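Local structure of spermidine synthase (3GJY) at residues G29-I34 and V119-E124; E35-S40 and L47-G52; S40-G45 and H57-Q62; E67-R72 and G267-Q272. The protein probably makes the polyamine spermidine by transferring an aminopropyl group from decarboxylated S-adenosylmethionine to putrescine. All coordinates share one frame; numbering follows the deposited sequence. Where two conformers were deposited one is given.

Interaction 1 (G29-I34 and V119-E124); sequences GEYSVI and VELDAE
Asp122 OD1 is gripped by several backbone N-H groups. Glu30 N donates to Asp122 OD1 at 2.9 Å, on the syn side of the carboxylate. Glu124 N reaches the same Asp122 OD1 at 3.0 Å, nearly along the C-O direction; this is the N-cap bond of helix 123-132, and Leu125 N adds another donor from that helix. The second oxygen serves the neighbouring turn: Tyr31 N lies 2.8 Å from Asp122 OD2 but well above the carboxylate plane, 60° out of it. A water gives a proton to Asp122 OD2 at 2.8 Å and also bonds to Ser32 OG, so the carboxylate is fixed at both ends. Glu30 returns the grip. Its chain is fully extended, with CG anti to the backbone N (chi1 -174°), and this brings Glu30 OE1 to 3.0 Å from Ala123 N in a nearly straight bond. Beside this network the Tyr31 ring lies across Leu121, whose CD2 sits 3.6 Å from the ring centroid, over the face, as a CH-pi contact. Gly29 CA packs on Glu124 CB at 3.7 Å, while the carboxylate of Glu124 turns away to a salt bridge with Arg127. The contact joins the turn between strands 25-28 and 33-38 to the loop and first residues of helix 123-132, which follow strand 115-120, the second strand of the Rossmann-like sheet. Two acidic side chains therefore meet the first N-H groups of one helix; the donors and the helix end would probably stabilise their negative charges and offset the repulsion between them.

Interaction 2 (E35-S40 and L47-G52); sequences ELEADS and LISING
Leu36 and Ile48 form the close-packed side of this strand pair. Leu36 CD2 touches Ile48 CG1 at 3.8 Å, the two side chains running alongside each other from a non-hydrogen-bonded pair. Leu36 places CG anti to its carbonyl carbon (chi1 -52°), which tips the isobutyl end toward Ile48. Both are buried: Trp132 and Phe133 pack on Leu36, and Ala100 on Ile48. The backbones are joined by two reciprocal pairs of bonds. Leu47 N donates to Glu37 O at 2.8 Å, and Glu37 N answers to Leu47 O at 2.9 Å. A second reciprocal pair joins Glu35 and Ser49, with Ser49 N 2.9 Å from Glu35 O. These paired bonds make an antiparallel beta hairpin of strands 33-38 and 45-50, the two central strands of the four-stranded N-terminal sheet, and their short segments run at 158° to each other. The other face, bearing Glu35, Glu37, Leu47 and Ser49, is looser and more hydrated. There Glu37 stretches out beside Leu47, and Glu37 OE1 comes no closer than 3.9 Å to Leu47 CD2. Glu37 OE1 is bridged through a water at 2.7 Å, and the same water lies 2.7 Å from Ser49 OG and also near Glu35 O; more acceptors surround this water than it has protons, so not all can be donated to at once. The carboxylate of Glu35 leads off to Thr26 OG1 on the adjoining strand, and Leu47 rests its CD1 against the ring of Phe68.

Interaction 3 (S40-G45 and H57-Q62); sequences SYTTDG and HIVLGQ
Asp44 and Leu60 cross at about a right angle, touching through their inner carbons: Asp44 CB is 3.8 Å from Leu60 CB. Leu60 folds over the peptide of its partner as well, with Leu60 CG 3.5 Å from Asp44 O, and its CD1 runs on beside the carboxylate carbon and OD1 of Asp44. Behind this pair the backbones are tied by Leu60 N, which donates to Asp44 O at 2.9 Å. A second perpendicular pair lies on the opposite flank of the backbone, where Thr42 CG2 meets Val59 CG2 at 3.9 Å, methyl to methyl. Val59 holds CG1 anti to its backbone N (chi1 176°), which leaves CG2 turned to Thr42 while CG1 lies near the carbonyl oxygens of Thr43 and Asp44. Between the two pairs the chains come very near. Gly45 CA approaches Ile58 O to 3.3 Å in a CA-H...O contact, and Val59 CA makes a matching one with Asp44 O. Gly45 and Val59 form an antiparallel non-hydrogen-bonded pair, their CA atoms 4.3 Å apart. The His57 ring stands obliquely near the carbonyl carbon of Gly45, its NE2 held by Asp39 OD2. A type II turn from Thr42 to Gly45 leads into the pair, and another, Val59 to Gln62, leaves it, with Asp44 and Gly61 at the third position, where positive phi is required. The strands of this N-terminal sheet follow in order as an antiparallel beta meander; the first turn lies in the loop of hairpin 33-38/45-50, and the second, joined to it by the Leu60 N to Asp44 O bond, ends strand 53-59.

Interaction 4 (E67-R72 and G267-Q272); sequences EFEYMR and GGVPAQ
The Glu69 carboxylate faces the backbone of Gly267, Gly268 and Val269, and the Arg72 guanidinium stands beside it. Gly268 N meets Glu69 OE2 at 2.8 Å on the syn side of the carboxylate, somewhat out of its plane. That bond is short but bent, with an N-H...O angle of 135°. Glu69 OE1 stays close to the same N-H, 3.2 Å from Gly268 N, and also lies 3.6 Å from Gly267 CA. The guanidinium meets Gly267 obliquely, with Arg72 NE 3.8 Å from Gly267 CA. Glu69 gets to the loop by a bend in its chain at chi2 (-68°), which turns the carboxylate toward Gly268 N. The first torsion, with CG anti to the carbonyl carbon (chi1 -58°), puts Glu69 CG 4.1 Å from Val269 CG2, an oblique contact beside Trp73, which also packs on Val269. Arg72 is steadied by Leu66 O, which accepts from its NH1. The loop belongs to the link between helix 255-264 and strand 272-274, the edge strand of the large mixed sheet, so the contact ties the start of helix 69-85 to a part of the fold nearly two hundred residues on. The glycines let the carboxylate come right up to the main chain, and with one bent, probably charge-assisted bond and few apolar contacts, the join depends mainly on the acidic group of Glu69.

In the fold
Interactions 2 and 3 lie within the N-terminal four-stranded sheet; interaction 1 joins it to the Rossmann-like domain. Interaction 4 is a surface contact of helix 69-85, and its first segment touches interactions 2 and 3, whereas interactions 1 to 3 are all partly buried. Interaction 2 is the backbone ladder at the middle of the sheet; interactions 1 and 3 lie toward its two ends, about 23 Å apart between centres. Interactions 1 and 2 share strand 33-38 and join where Val33 meets Asn51; interactions 2 and 3 meet through Asp39 and His57. Chemistry follows place: carboxylates bound by N-H groups of a turn and a helix start in 1, main-chain pairing in 2, turn packing in 3, and one carboxylate-to-loop bond in 4.

Interaction 1 (G29-I34 and V119-E124)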
loop_
_atom_site.group_PDB
_atom_site.type_symbol
_atom_site.label_atom_id
_atom_site.label_comp_id
_atom_site.label_asym_id
_atom_site.label_seq_id
_atom_site.Cartn_x
_atom_site.Cartn_y
_atom_site.Cartn_z
ATOM N N GLY A 29 -15.575 -10.786 -11.818
ATOM C CA GLY A 29 -14.289 -11.272 -11.376
ATOM C C GLY A 29 -14.434 -12.610 -10.689
ATOM O O GLY A 29 -15.553 -13.137 -10.479
ATOM N N GLU A 30 -13.310 -13.149 -10.259
ATOM C CA GLU A 30 -13.343 -14.394 -9.533
ATOM C C GLU A 30 -13.868 -14.191 -8.105
ATOM O O GLU A 30 -14.550 -15.076 -7.568
ATOM C CB GLU A 30 -11.936 -14.981 -9.508
ATOM C CG GLU A 30 -11.864 -16.332 -8.907
ATOM C CD GLU A 30 -10.435 -16.903 -8.875
ATOM O OE1 GLU A 30 -9.429 -16.156 -9.087
ATOM O OE2 GLU A 30 -10.328 -18.116 -8.616
ATOM N N TYR A 31 -13.547 -13.038 -7.505
ATOM C CA TYR A 31 -13.912 -12.711 -6.115
ATOM C C TYR A 31 -14.712 -11.413 -6.007
ATOM O O TYR A 31 -15.168 -11.057 -4.917
ATOM C CB TYR A 31 -12.677 -12.553 -5.235
ATOM C CG TYR A 31 -12.003 -13.849 -4.875
ATOM C CD1 TYR A 31 -12.339 -14.527 -3.698
ATOM C CD2 TYR A 31 -11.019 -14.402 -5.706
ATOM C CE1 TYR A 31 -11.705 -15.716 -3.354
ATOM C CE2 TYR A 31 -10.391 -15.582 -5.388
ATOM C CZ TYR A 31 -10.747 -16.233 -4.198
ATOM O OH TYR A 31 -10.124 -17.388 -3.849
ATOM N N SER A 32 -14.908 -10.702 -7.113
ATOM C CA SER A 32 -15.562 -9.394 -7.048
ATOM C C SER A 32 -16.215 -9.041 -8.348
ATOM O O SER A 32 -15.799 -9.534 -9.403
ATOM C CB SER A 32 -14.550 -8.290 -6.753
ATOM O OG SER A 32 -13.772 -8.023 -7.903
ATOM N N VAL A 33 -17.228 -8.177 -8.286
ATOM C CA VAL A 33 -17.734 -7.554 -9.517
ATOM C C VAL A 33 -16.902 -6.315 -9.794
ATOM O O VAL A 33 -16.660 -5.489 -8.899
ATOM C CB VAL A 33 -19.248 -7.242 -9.506
ATOM C CG1 VAL A 33 -20.048 -8.505 -9.209
ATOM C CG2 VAL A 33 -19.617 -6.131 -8.525
ATOM N N ILE A 34 -16.437 -6.196 -11.025
ATOM C CA ILE A 34 -15.524 -5.115 -11.411
ATOM C C ILE A 34 -16.254 -4.166 -12.366
ATOM O O ILE A 34 -16.741 -4.619 -13.404
ATOM C CB ILE A 34 -14.284 -5.697 -12.126
ATOM C CG1 ILE A 34 -13.576 -6.729 -11.237
ATOM C CG2 ILE A 34 -13.319 -4.575 -12.514
ATOM C CD1 ILE A 34 -12.778 -7.766 -12.025
ATOM N N VAL A 119 0.904 -9.234 -6.033
ATOM C CA VAL A 119 0.228 -10.469 -5.645
ATOM C C VAL A 119 -1.251 -10.147 -5.546
ATOM O O VAL A 119 -1.693 -9.378 -4.656
ATOM C CB VAL A 119 0.738 -11.038 -4.308
ATOM C CG1 VAL A 119 0.005 -12.370 -3.984
ATOM C CG2 VAL A 119 2.263 -11.189 -4.332
ATOM N N GLU A 120 -2.009 -10.691 -6.495
ATOM C CA GLU A 120 -3.444 -10.377 -6.620
ATOM C C GLU A 120 -4.250 -11.668 -6.463
ATOM O O GLU A 120 -3.982 -12.659 -7.157
ATOM C CB GLU A 120 -3.689 -9.757 -8.013
ATOM C CG GLU A 120 -5.174 -9.668 -8.396
ATOM C CD GLU A 120 -5.981 -8.931 -7.335
ATOM O OE1 GLU A 120 -5.494 -7.917 -6.774
ATOM O OE2 GLU A 120 -7.100 -9.359 -7.053
ATOM N N LEU A 121 -5.289 -11.617 -5.631
ATOM C CA LEU A 121 -6.164 -12.758 -5.374
ATOM C C LEU A 121 -6.998 -13.203 -6.601
ATOM O O LEU A 121 -7.208 -14.406 -6.837
ATOM C CB LEU A 121 -7.095 -12.365 -4.215
ATOM C CG LEU A 121 -8.113 -13.414 -3.762
ATOM C CD1 LEU A 121 -7.409 -14.625 -3.140
ATOM C CD2 LEU A 121 -9.141 -12.767 -2.827
ATOM N N ASP A 122 -7.453 -12.226 -7.365
ATOM C CA ASP A 122 -8.522 -12.398 -8.332
ATOM C C ASP A 122 -7.930 -12.560 -9.733
ATOM O O ASP A 122 -7.393 -11.601 -10.295
ATOM C CB ASP A 122 -9.483 -11.206 -8.221
ATOM C CG ASP A 122 -10.759 -11.400 -9.017
ATOM O OD1 ASP A 122 -10.692 -11.911 -10.164
ATOM O OD2 ASP A 122 -11.829 -11.020 -8.487
ATOM N N ALA A 123 -8.027 -13.782 -10.284
ATOM C CA ALA A 123 -7.426 -14.065 -11.598
ATOM C C ALA A 123 -7.974 -13.143 -12.709
ATOM O O ALA A 123 -7.237 -12.738 -13.622
ATOM C CB ALA A 123 -7.656 -15.552 -11.974
ATOM N N GLU A 124 -9.253 -12.772 -12.603
ATOM C CA GLU A 124 -9.878 -11.954 -13.615
ATOM C C GLU A 124 -9.435 -10.498 -13.491
ATOM O O GLU A 124 -9.181 -9.832 -14.499
ATOM C CB GLU A 124 -11.418 -12.080 -13.562
ATOM C CG GLU A 124 -12.140 -11.226 -14.631
ATOM C CD GLU A 124 -11.897 -11.679 -16.075
ATOM O OE1 GLU A 124 -11.143 -12.651 -16.338
ATOM O OE2 GLU A 124 -12.485 -11.013 -16.952
HETATM O O HOH W 1 -11.543 -9.428 -6.218
#

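Interaction 2 (E35-S40 and L47-G52)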
loop_
_atom_site.group_PDB
_atom_site.type_symbol
_atom_site.label_atom_id
_atom_site.label_comp_id
_atom_site.label_asym_id
_atom_site.label_seq_id
_atom_site.Cartn_x
_atom_site.Cartn_y
_atom_site.Cartn_z
ATOM N N GLU A 35 -16.303 -2.877 -12.033
ATOM C CA GLU A 35 -16.956 -1.901 -12.911
ATOM C C GLU A 35 -15.947 -0.906 -13.442
ATOM O O GLU A 35 -15.145 -0.359 -12.694
ATOM C CB GLU A 35 -18.095 -1.169 -12.202
ATOM C CG GLU A 35 -18.908 -0.285 -13.125
ATOM C CD GLU A 35 -19.999 -1.047 -13.804
ATOM O OE1 GLU A 35 -20.278 -2.176 -13.341
ATOM O OE2 GLU A 35 -20.581 -0.514 -14.777
ATOM N N LEU A 36 -15.980 -0.706 -14.765
ATOM C CA LEU A 36 -15.101 0.264 -15.409
ATOM C C LEU A 36 -15.950 1.401 -15.925
ATOM O O LEU A 36 -16.894 1.168 -16.685
ATOM C CB LEU A 36 -14.345 -0.396 -16.566
ATOM C CG LEU A 36 -13.603 -1.709 -16.240
ATOM C CD1 LEU A 36 -12.864 -2.198 -17.462
ATOM C CD2 LEU A 36 -12.636 -1.594 -15.025
ATOM N N GLU A 37 -15.607 2.629 -15.515
ATOM C CA GLU A 37 -16.348 3.821 -15.953
ATOM C C GLU A 37 -15.380 4.848 -16.561
ATOM O O GLU A 37 -14.358 5.187 -15.958
ATOM C CB GLU A 37 -17.088 4.433 -14.759
ATOM C CG GLU A 37 -18.204 3.604 -14.190
ATOM C CD GLU A 37 -18.735 4.192 -12.897
ATOM O OE1 GLU A 37 -18.178 3.887 -11.835
ATOM O OE2 GLU A 37 -19.725 4.976 -12.937
ATOM N N ALA A 38 -15.713 5.355 -17.741
ATOM C CA ALA A 38 -14.892 6.370 -18.409
ATOM C C ALA A 38 -15.189 7.721 -17.793
ATOM O O ALA A 38 -16.356 8.072 -17.587
ATOM C CB ALA A 38 -15.223 6.404 -19.910
ATOM N N ASP A 39 -14.149 8.483 -17.483
ATOM C CA ASP A 39 -14.331 9.870 -17.036
ATOM C C ASP A 39 -15.029 10.706 -18.108
ATOM O O ASP A 39 -14.621 10.700 -19.268
ATOM C CB ASP A 39 -12.978 10.547 -16.793
ATOM C CG ASP A 39 -12.225 10.034 -15.575
ATOM O OD1 ASP A 39 -12.714 9.226 -14.759
ATOM O OD2 ASP A 39 -11.076 10.483 -15.467
ATOM N N SER A 40 -16.019 11.479 -17.698
ATOM C CA SER A 40 -16.707 12.396 -18.634
ATOM C C SER A 40 -15.787 13.498 -19.152
ATOM O O SER A 40 -15.884 13.922 -20.299
ATOM C CB SER A 40 -17.952 12.984 -17.984
ATOM O OG SER A 40 -18.909 11.952 -17.877
ATOM N N LEU A 47 -12.189 5.005 -14.139
ATOM C CA LEU A 47 -12.418 4.634 -12.749
ATOM C C LEU A 47 -12.690 3.139 -12.685
ATOM O O LEU A 47 -13.511 2.635 -13.467
ATOM C CB LEU A 47 -13.608 5.414 -12.146
ATOM C CG LEU A 47 -13.835 5.162 -10.644
ATOM C CD1 LEU A 47 -12.722 5.683 -9.708
ATOM C CD2 LEU A 47 -15.191 5.709 -10.164
ATOM N N ILE A 48 -11.979 2.444 -11.789
ATOM C CA ILE A 48 -12.142 1.011 -11.602
ATOM C C ILE A 48 -12.722 0.823 -10.212
ATOM O O ILE A 48 -12.119 1.282 -9.240
ATOM C CB ILE A 48 -10.786 0.278 -11.707
ATOM C CG1 ILE A 48 -10.183 0.498 -13.107
ATOM C CG2 ILE A 48 -10.952 -1.233 -11.408
ATOM C CD1 ILE A 48 -8.815 1.022 -13.158
ATOM N N SER A 49 -13.903 0.185 -10.135
ATOM C CA SER A 49 -14.564 -0.127 -8.859
ATOM C C SER A 49 -14.640 -1.624 -8.672
ATOM O O SER A 49 -14.712 -2.388 -9.646
ATOM C CB SER A 49 -15.987 0.429 -8.791
ATOM O OG SER A 49 -15.928 1.833 -8.941
ATOM N N ILE A 50 -14.588 -2.025 -7.416
ATOM C CA ILE A 50 -14.576 -3.439 -7.033
ATOM C C ILE A 50 -15.648 -3.616 -5.961
ATOM O O ILE A 50 -15.618 -2.949 -4.903
ATOM C CB ILE A 50 -13.169 -3.817 -6.506
ATOM C CG1 ILE A 50 -12.107 -3.624 -7.601
ATOM C CG2 ILE A 50 -13.142 -5.250 -6.111
ATOM C CD1 ILE A 50 -10.667 -3.733 -7.142
ATOM N N ASN A 51 -16.619 -4.480 -6.242
ATOM C CA ASN A 51 -17.768 -4.647 -5.358
ATOM C C ASN A 51 -18.426 -3.313 -4.995
ATOM O O ASN A 51 -18.838 -3.106 -3.842
ATOM C CB ASN A 51 -17.375 -5.449 -4.105
ATOM C CG ASN A 51 -16.871 -6.801 -4.460
ATOM O OD1 ASN A 51 -17.404 -7.435 -5.376
ATOM N ND2 ASN A 51 -15.799 -7.220 -3.811
ATOM N N GLY A 52 -18.508 -2.418 -5.981
ATOM C CA GLY A 52 -19.170 -1.136 -5.787
ATOM C C GLY A 52 -18.340 -0.068 -5.112
ATOM O O GLY A 52 -18.843 1.046 -4.910
HETATM O O HOH W 2 -16.015 2.340 -11.605
#

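Interaction 3 (S40-G45 and H57-Q62)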
loop_
_atom_site.group_PDB
_atom_site.type_symbol
_atom_site.label_atom_id
_atom_site.label_comp_id
_atom_site.label_asym_id
_atom_site.label_seq_id
_atom_site.Cartn_x
_atom_site.Cartn_y
_atom_site.Cartn_z
ATOM N N SER A 40 -16.019 11.479 -17.698
ATOM C CA SER A 40 -16.707 12.396 -18.634
ATOM C C SER A 40 -15.787 13.498 -19.152
ATOM O O SER A 40 -15.884 13.922 -20.299
ATOM C CB SER A 40 -17.952 12.984 -17.984
ATOM O OG SER A 40 -18.909 11.952 -17.877
ATOM N N TYR A 41 -14.881 13.934 -18.284
ATOM C CA TYR A 41 -14.057 15.115 -18.592
ATOM C C TYR A 41 -12.603 14.857 -18.974
ATOM O O TYR A 41 -11.978 15.695 -19.594
ATOM C CB TYR A 41 -14.107 16.070 -17.409
ATOM C CG TYR A 41 -15.436 16.757 -17.204
ATOM C CD1 TYR A 41 -15.917 17.651 -18.159
ATOM C CD2 TYR A 41 -16.190 16.534 -16.046
ATOM C CE1 TYR A 41 -17.132 18.353 -17.946
ATOM C CE2 TYR A 41 -17.385 17.214 -15.817
ATOM C CZ TYR A 41 -17.862 18.114 -16.784
ATOM O OH TYR A 41 -19.052 18.800 -16.560
ATOM N N THR A 42 -12.050 13.709 -18.593
ATOM C CA THR A 42 -10.645 13.400 -18.857
ATOM C C THR A 42 -10.547 12.435 -20.000
ATOM O O THR A 42 -11.114 11.336 -19.934
ATOM C CB THR A 42 -10.007 12.758 -17.628
ATOM O OG1 THR A 42 -10.144 13.642 -16.519
ATOM C CG2 THR A 42 -8.531 12.443 -17.839
ATOM N N THR A 43 -9.822 12.835 -21.045
ATOM C CA THR A 43 -9.520 11.927 -22.159
ATOM C C THR A 43 -8.766 10.723 -21.603
ATOM O O THR A 43 -7.763 10.881 -20.902
ATOM C CB THR A 43 -8.692 12.654 -23.261
ATOM O OG1 THR A 43 -9.442 13.800 -23.720
ATOM C CG2 THR A 43 -8.406 11.754 -24.421
ATOM N N ASP A 44 -9.284 9.535 -21.903
ATOM C CA ASP A 44 -8.621 8.290 -21.482
ATOM C C ASP A 44 -8.512 8.123 -19.950
ATOM O O ASP A 44 -7.632 7.404 -19.460
ATOM C CB ASP A 44 -7.239 8.130 -22.147
ATOM C CG ASP A 44 -7.319 7.938 -23.658
ATOM O OD1 ASP A 44 -8.287 7.310 -24.135
ATOM O OD2 ASP A 44 -6.400 8.422 -24.360
ATOM N N GLY A 45 -9.400 8.764 -19.203
ATOM C CA GLY A 45 -9.494 8.561 -17.766
ATOM C C GLY A 45 -10.495 7.462 -17.430
ATOM O O GLY A 45 -11.585 7.406 -18.017
ATOM N N HIS A 57 -7.954 4.720 -10.138
ATOM C CA HIS A 57 -8.228 5.615 -11.242
ATOM C C HIS A 57 -6.961 5.779 -12.036
ATOM O O HIS A 57 -5.894 5.952 -11.438
ATOM C CB HIS A 57 -8.754 6.964 -10.737
ATOM C CG HIS A 57 -9.081 7.891 -11.847
ATOM N ND1 HIS A 57 -8.113 8.641 -12.485
ATOM C CD2 HIS A 57 -10.244 8.140 -12.494
ATOM C CE1 HIS A 57 -8.669 9.303 -13.481
ATOM N NE2 HIS A 57 -9.959 9.036 -13.488
ATOM N N ILE A 58 -7.070 5.680 -13.364
ATOM C CA ILE A 58 -5.897 5.813 -14.234
ATOM C C ILE A 58 -6.206 6.750 -15.393
ATOM O O ILE A 58 -7.379 6.925 -15.783
ATOM C CB ILE A 58 -5.422 4.471 -14.788
ATOM C CG1 ILE A 58 -6.513 3.774 -15.616
ATOM C CG2 ILE A 58 -4.970 3.567 -13.628
ATOM C CD1 ILE A 58 -6.070 2.424 -16.235
ATOM N N VAL A 59 -5.157 7.370 -15.916
ATOM C CA VAL A 59 -5.248 8.059 -17.199
ATOM C C VAL A 59 -4.266 7.328 -18.101
ATOM O O VAL A 59 -3.060 7.251 -17.803
ATOM C CB VAL A 59 -4.867 9.537 -17.060
ATOM C CG1 VAL A 59 -4.887 10.191 -18.454
ATOM C CG2 VAL A 59 -5.810 10.283 -16.073
ATOM N N LEU A 60 -4.769 6.783 -19.200
ATOM C CA LEU A 60 -3.898 5.998 -20.089
ATOM C C LEU A 60 -2.754 6.884 -20.605
ATOM O O LEU A 60 -2.947 8.068 -20.952
ATOM C CB LEU A 60 -4.704 5.444 -21.275
ATOM C CG LEU A 60 -5.973 4.662 -20.918
ATOM C CD1 LEU A 60 -6.661 4.158 -22.211
ATOM C CD2 LEU A 60 -5.660 3.446 -19.994
ATOM N N GLY A 61 -1.552 6.329 -20.619
ATOM C CA GLY A 61 -0.377 7.050 -21.093
ATOM C C GLY A 61 0.255 7.979 -20.067
ATOM O O GLY A 61 1.309 8.574 -20.349
ATOM N N GLN A 62 -0.356 8.069 -18.872
ATOM C CA GLN A 62 0.147 8.961 -17.816
ATOM C C GLN A 62 0.256 8.199 -16.503
ATOM O O GLN A 62 -0.568 8.366 -15.576
ATOM C CB GLN A 62 -0.735 10.197 -17.642
ATOM C CG GLN A 62 -0.732 11.133 -18.824
ATOM C CD GLN A 62 -1.713 12.266 -18.658
ATOM O OE1 GLN A 62 -1.919 12.780 -17.555
ATOM N NE2 GLN A 62 -2.331 12.660 -19.758
#

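Interaction 4 (E67-R72 and G267-Q272)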
loop_
_atom_site.group_PDB
_atom_site.type_symbol
_atom_site.label_atom_id
_atom_site.label_comp_id
_atom_site.label_asym_id
_atom_site.label_seq_id
_atom_site.Cartn_x
_atom_site.Cartn_y
_atom_site.Cartn_z
ATOM N N GLU A 67 -5.300 9.712 -8.598
ATOM C CA GLU A 67 -6.451 10.457 -8.066
ATOM C C GLU A 67 -6.872 10.057 -6.668
ATOM O O GLU A 67 -7.512 10.825 -5.948
ATOM C CB GLU A 67 -7.637 10.487 -9.040
ATOM C CG GLU A 67 -7.353 11.503 -10.138
ATOM C CD GLU A 67 -8.475 11.706 -11.123
ATOM O OE1 GLU A 67 -9.654 11.413 -10.802
ATOM O OE2 GLU A 67 -8.145 12.176 -12.246
ATOM N N PHE A 68 -6.476 8.867 -6.260
ATOM C CA PHE A 68 -6.718 8.371 -4.920
ATOM C C PHE A 68 -5.707 8.972 -3.972
ATOM O O PHE A 68 -4.505 8.806 -4.166
ATOM C CB PHE A 68 -6.649 6.827 -4.873
ATOM C CG PHE A 68 -7.929 6.176 -5.317
ATOM C CD1 PHE A 68 -8.309 6.226 -6.649
ATOM C CD2 PHE A 68 -8.788 5.587 -4.387
ATOM C CE1 PHE A 68 -9.537 5.707 -7.062
ATOM C CE2 PHE A 68 -10.022 5.049 -4.796
ATOM C CZ PHE A 68 -10.374 5.086 -6.148
ATOM N N GLU A 69 -6.198 9.691 -2.959
ATOM C CA GLU A 69 -5.300 10.396 -2.038
ATOM C C GLU A 69 -4.299 9.471 -1.378
ATOM O O GLU A 69 -3.109 9.771 -1.309
ATOM C CB GLU A 69 -6.091 11.161 -0.955
ATOM C CG GLU A 69 -7.095 12.191 -1.548
ATOM C CD GLU A 69 -6.429 13.367 -2.229
ATOM O OE1 GLU A 69 -5.268 13.681 -1.912
ATOM O OE2 GLU A 69 -7.074 13.996 -3.102
ATOM N N TYR A 70 -4.764 8.330 -0.890
ATOM C CA TYR A 70 -3.837 7.471 -0.155
ATOM C C TYR A 70 -2.726 6.959 -1.071
ATOM O O TYR A 70 -1.639 6.661 -0.594
ATOM C CB TYR A 70 -4.549 6.281 0.522
ATOM C CG TYR A 70 -4.833 5.104 -0.398
ATOM C CD1 TYR A 70 -3.861 4.105 -0.630
ATOM C CD2 TYR A 70 -6.084 4.948 -0.995
ATOM C CE1 TYR A 70 -4.109 3.023 -1.465
ATOM C CE2 TYR A 70 -6.356 3.851 -1.816
ATOM C CZ TYR A 70 -5.362 2.908 -2.063
ATOM O OH TYR A 70 -5.623 1.827 -2.863
HETATM N N MSE A 71 -2.999 6.818 -2.372
HETATM C CA MSE A 71 -1.927 6.404 -3.328
HETATM C C MSE A 71 -0.888 7.488 -3.476
HETATM O O MSE A 71 0.321 7.203 -3.508
HETATM C CB MSE A 71 -2.528 6.060 -4.698
HETATM C CG MSE A 71 -3.393 4.816 -4.732
HETATM SE SE MSE A 71 -3.803 4.338 -6.550
HETATM C CE MSE A 71 -5.051 2.938 -6.140
ATOM N N ARG A 72 -1.359 8.749 -3.493
ATOM C CA ARG A 72 -0.421 9.870 -3.497
ATOM C C ARG A 72 0.448 9.849 -2.233
ATOM O O ARG A 72 1.657 10.186 -2.298
ATOM C CB ARG A 72 -1.186 11.192 -3.560
ATOM C CG ARG A 72 -1.991 11.324 -4.837
ATOM C CD ARG A 72 -2.842 12.591 -4.802
ATOM N NE ARG A 72 -2.049 13.805 -4.894
ATOM C CZ ARG A 72 -1.761 14.419 -6.042
ATOM N NH1 ARG A 72 -2.174 13.934 -7.216
ATOM N NH2 ARG A 72 -1.040 15.522 -6.019
ATOM N N GLY A 267 -2.495 17.442 -2.643
ATOM C CA GLY A 267 -3.677 16.654 -3.045
ATOM C C GLY A 267 -4.991 17.343 -2.699
ATOM O O GLY A 267 -4.983 18.458 -2.198
ATOM N N GLY A 268 -6.107 16.657 -2.903
ATOM C CA GLY A 268 -7.421 17.197 -2.540
ATOM C C GLY A 268 -7.705 17.187 -1.058
ATOM O O GLY A 268 -8.589 17.891 -0.573
ATOM N N VAL A 269 -6.974 16.351 -0.336
ATOM C CA VAL A 269 -7.088 16.281 1.108
ATOM C C VAL A 269 -5.690 16.519 1.657
ATOM O O VAL A 269 -4.800 15.706 1.443
ATOM C CB VAL A 269 -7.587 14.882 1.550
ATOM C CG1 VAL A 269 -7.479 14.721 3.076
ATOM C CG2 VAL A 269 -9.020 14.670 1.077
ATOM N N PRO A 270 -5.453 17.665 2.321
ATOM C CA PRO A 270 -4.091 17.903 2.812
ATOM C C PRO A 270 -3.753 16.932 3.934
ATOM O O PRO A 270 -4.525 16.751 4.854
ATOM C CB PRO A 270 -4.143 19.354 3.336
ATOM C CG PRO A 270 -5.576 19.579 3.625
ATOM C CD PRO A 270 -6.318 18.834 2.538
ATOM N N ALA A 271 -2.626 16.268 3.825
ATOM C CA ALA A 271 -2.287 15.253 4.828
ATOM C C ALA A 271 -1.104 15.672 5.671
ATOM O O ALA A 271 -0.469 16.684 5.383
ATOM C CB ALA A 271 -1.991 13.922 4.158
ATOM N N GLN A 272 -0.822 14.889 6.708
ATOM C CA GLN A 272 0.238 15.199 7.677
ATOM C C GLN A 272 1.195 13.999 7.774
ATOM O O GLN A 272 0.755 12.851 7.852
ATOM C CB GLN A 272 -0.380 15.453 9.066
ATOM C CG GLN A 272 -1.269 16.718 9.088
ATOM C CD GLN A 272 -2.167 16.865 10.305
ATOM O OE1 GLN A 272 -2.280 15.971 11.153
ATOM N NE2 GLN A 272 -2.858 18.002 10.369
#